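Side-chain contact in pseudouridine synthase (Pyrococcus abyssi, PDB 2AUS), which probably converts uridine to pseudouridine in RNA, as the archaeal Cbf5 member of the TruB family of pseudouridine synthases: residues 118-121 with 122-126. Residues are numbered along the deposited sequence; the frame is centred on the assembly and turned at random.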
ATOM      1  N   GLY A 118     -25.841 -14.339  11.578  1.00 55.30           N
ATOM      2  CA  GLY A 118     -26.932 -15.289  11.503  1.00 55.31           C
ATOM      3  C   GLY A 118     -28.089 -14.667  10.752  1.00 56.29           C
ATOM      4  O   GLY A 118     -28.230 -13.443  10.735  1.00 56.09           O
ATOM      5  N   ASP A 119     -28.921 -15.498  10.133  1.00 57.89           N
ATOM      6  CA  ASP A 119     -30.059 -14.997   9.371  1.00 59.15           C
ATOM      7  C   ASP A 119     -31.115 -14.342  10.256  1.00 59.40           C
ATOM      8  O   ASP A 119     -31.509 -14.884  11.288  1.00 60.66           O
ATOM      9  CB  ASP A 119     -30.690 -16.130   8.565  1.00 61.60           C
ATOM     10  CG  ASP A 119     -29.679 -16.866   7.711  1.00 64.38           C
ATOM     11  OD1 ASP A 119     -28.887 -16.196   7.018  1.00 64.71           O
ATOM     12  OD2 ASP A 119     -29.675 -18.117   7.738  1.00 67.08           O
ATOM     13  N   VAL A 120     -31.558 -13.162   9.838  1.00 59.03           N
ATOM     14  CA  VAL A 120     -32.562 -12.396  10.555  1.00 58.41           C
ATOM     15  C   VAL A 120     -33.534 -11.832   9.525  1.00 60.12           C
ATOM     16  O   VAL A 120     -33.119 -11.319   8.488  1.00 60.83           O
ATOM     17  CB  VAL A 120     -31.923 -11.211  11.330  1.00 57.13           C
ATOM     18  CG1 VAL A 120     -32.995 -10.449  12.100  1.00 53.80           C
ATOM     19  CG2 VAL A 120     -30.844 -11.721  12.280  1.00 53.98           C
ATOM     20  N   PRO A 121     -34.844 -11.939   9.790  1.00 61.53           N
ATOM     21  CA  PRO A 121     -35.850 -11.422   8.858  1.00 61.98           C
ATOM     22  C   PRO A 121     -35.666  -9.923   8.641  1.00 63.22           C
ATOM     23  O   PRO A 121     -35.369  -9.187   9.584  1.00 62.16           O
ATOM     24  CB  PRO A 121     -37.165 -11.753   9.557  1.00 61.93           C
ATOM     25  CG  PRO A 121     -36.836 -13.020  10.283  1.00 62.50           C
ATOM     26  CD  PRO A 121     -35.483 -12.700  10.876  1.00 62.67           C
ATOM     27  N   GLU A 122     -35.850  -9.479   7.402  1.00 64.28           N
ATOM     28  CA  GLU A 122     -35.687  -8.072   7.064  1.00 65.91           C
ATOM     29  C   GLU A 122     -36.544  -7.149   7.928  1.00 66.76           C
ATOM     30  O   GLU A 122     -36.114  -6.055   8.294  1.00 66.67           O
ATOM     31  CB  GLU A 122     -36.007  -7.849   5.584  1.00 67.24           C
ATOM     32  CG  GLU A 122     -35.738  -6.428   5.118  1.00 71.98           C
ATOM     33  CD  GLU A 122     -35.960  -6.237   3.626  1.00 75.16           C
ATOM     34  OE1 GLU A 122     -35.285  -6.925   2.825  1.00 76.08           O
ATOM     35  OE2 GLU A 122     -36.805  -5.389   3.258  1.00 76.82           O
ATOM     36  N   ASP A 123     -37.756  -7.591   8.249  1.00 67.07           N
ATOM     37  CA  ASP A 123     -38.671  -6.801   9.070  1.00 67.36           C
ATOM     38  C   ASP A 123     -38.117  -6.600  10.480  1.00 65.57           C
ATOM     39  O   ASP A 123     -38.260  -5.526  11.068  1.00 65.32           O
ATOM     40  CB  ASP A 123     -40.040  -7.489   9.149  1.00 71.04           C
ATOM     41  CG  ASP A 123     -39.948  -8.925   9.643  1.00 75.02           C
ATOM     42  OD1 ASP A 123     -39.326  -9.758   8.943  1.00 77.90           O
ATOM     43  OD2 ASP A 123     -40.493  -9.221  10.730  1.00 76.72           O
ATOM     44  N   LYS A 124     -37.484  -7.638  11.015  1.00 63.73           N
ATOM     45  CA  LYS A 124     -36.908  -7.575  12.351  1.00 62.52           C
ATOM     46  C   LYS A 124     -35.712  -6.617  12.375  1.00 62.78           C
ATOM     47  O   LYS A 124     -35.591  -5.781  13.276  1.00 62.54           O
ATOM     48  CB  LYS A 124     -36.474  -8.969  12.797  1.00 62.19           C
ATOM     49  CG  LYS A 124     -36.029  -9.045  14.247  1.00 64.07           C
ATOM     50  CD  LYS A 124     -35.592 -10.452  14.615  1.00 65.97           C
ATOM     51  CE  LYS A 124     -35.027 -10.508  16.027  1.00 67.59           C
ATOM     52  NZ  LYS A 124     -34.451 -11.849  16.333  1.00 69.40           N
ATOM     53  N   ILE A 125     -34.835  -6.735  11.381  1.00 61.96           N
ATOM     54  CA  ILE A 125     -33.663  -5.866  11.301  1.00 60.96           C
ATOM     55  C   ILE A 125     -34.080  -4.399  11.322  1.00 61.86           C
ATOM     56  O   ILE A 125     -33.511  -3.597  12.063  1.00 61.93           O
ATOM     57  CB  ILE A 125     -32.846  -6.112  10.010  1.00 59.02           C
ATOM     58  CG1 ILE A 125     -32.399  -7.575   9.936  1.00 57.62           C
ATOM     59  CG2 ILE A 125     -31.623  -5.196   9.993  1.00 56.76           C
ATOM     60  CD1 ILE A 125     -31.616  -7.917   8.679  1.00 54.28           C
ATOM     61  N   ARG A 126     -35.068  -4.052  10.504  1.00 62.87           N
ATOM     62  CA  ARG A 126     -35.544  -2.675  10.431  1.00 65.05           C
ATOM     63  C   ARG A 126     -36.141  -2.165  11.735  1.00 66.20           C
ATOM     64  O   ARG A 126     -35.968  -0.997  12.084  1.00 66.41           O
ATOM     65  CB  ARG A 126     -36.576  -2.517   9.312  1.00 65.98           C
ATOM     66  CG  ARG A 126     -35.966  -2.383   7.926  1.00 68.91           C
ATOM     67  CD  ARG A 126     -36.885  -1.598   7.002  1.00 70.28           C
ATOM     68  NE  ARG A 126     -36.189  -1.136   5.805  1.00 72.19           N
ATOM     69  CZ  ARG A 126     -35.750  -1.938   4.841  1.00 73.01           C
ATOM     70  NH1 ARG A 126     -35.940  -3.247   4.931  1.00 73.47           N
ATOM     71  NH2 ARG A 126     -35.115  -1.430   3.789  1.00 73.23           N
TER
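The carbonyl oxygen of P121 takes two backbone N-H groups from the first turn of helix 122-131. I125 N is 3.1 Å from P121 O, a nearly straight bond (N-H...O 166°) that meets the acceptor almost head-on. K124 N lies 3.0 Å from the same P121 O, but its hydrogen is turned well off line, which makes this second bond weak. P121 thus stands at the N-cap and starts the helical bonding, which R126 N to E122 O carries on. Its ring offers no acceptor, so no side-chain N-cap bond can form at this position and the carbonyl does the work. D123, its CG set between the backbone N and the carbonyl carbon (chi1 55°), folds back so that OD1 comes 3.0 Å from P121 CB, a tight carbon-oxygen contact, not a hydrogen bond.

On the buried side V120 meets the helix mainly through one methyl group, CG1. With CG1 anti to the backbone N (chi1 -179°), this branch fits between two side chains: V120 CG1 is 3.6 Å from CG1 of I125, and the extended aliphatic chain of K124 crosses V120 at about a right angle, CD 3.6 Å from that same CG1. The lysine amine continues to a weak hydrogen bond with L191 O, while I125 also packs on I163 of strand 152-164. Replacing I125 by an alanine would probably break the apolar link from V120 through to I163, leaving the valine methyl with the lysine chain as its neighbour on the helix.

On the exposed flank R126 NH1 pairs with E122 OE2 at 2.9 Å in a salt bridge whose hydrogen bond is weak. The carboxylates of E122 and D123 would probably interact favourably with the partial positive charge of the helix N terminus, that of E122 being shared with R126.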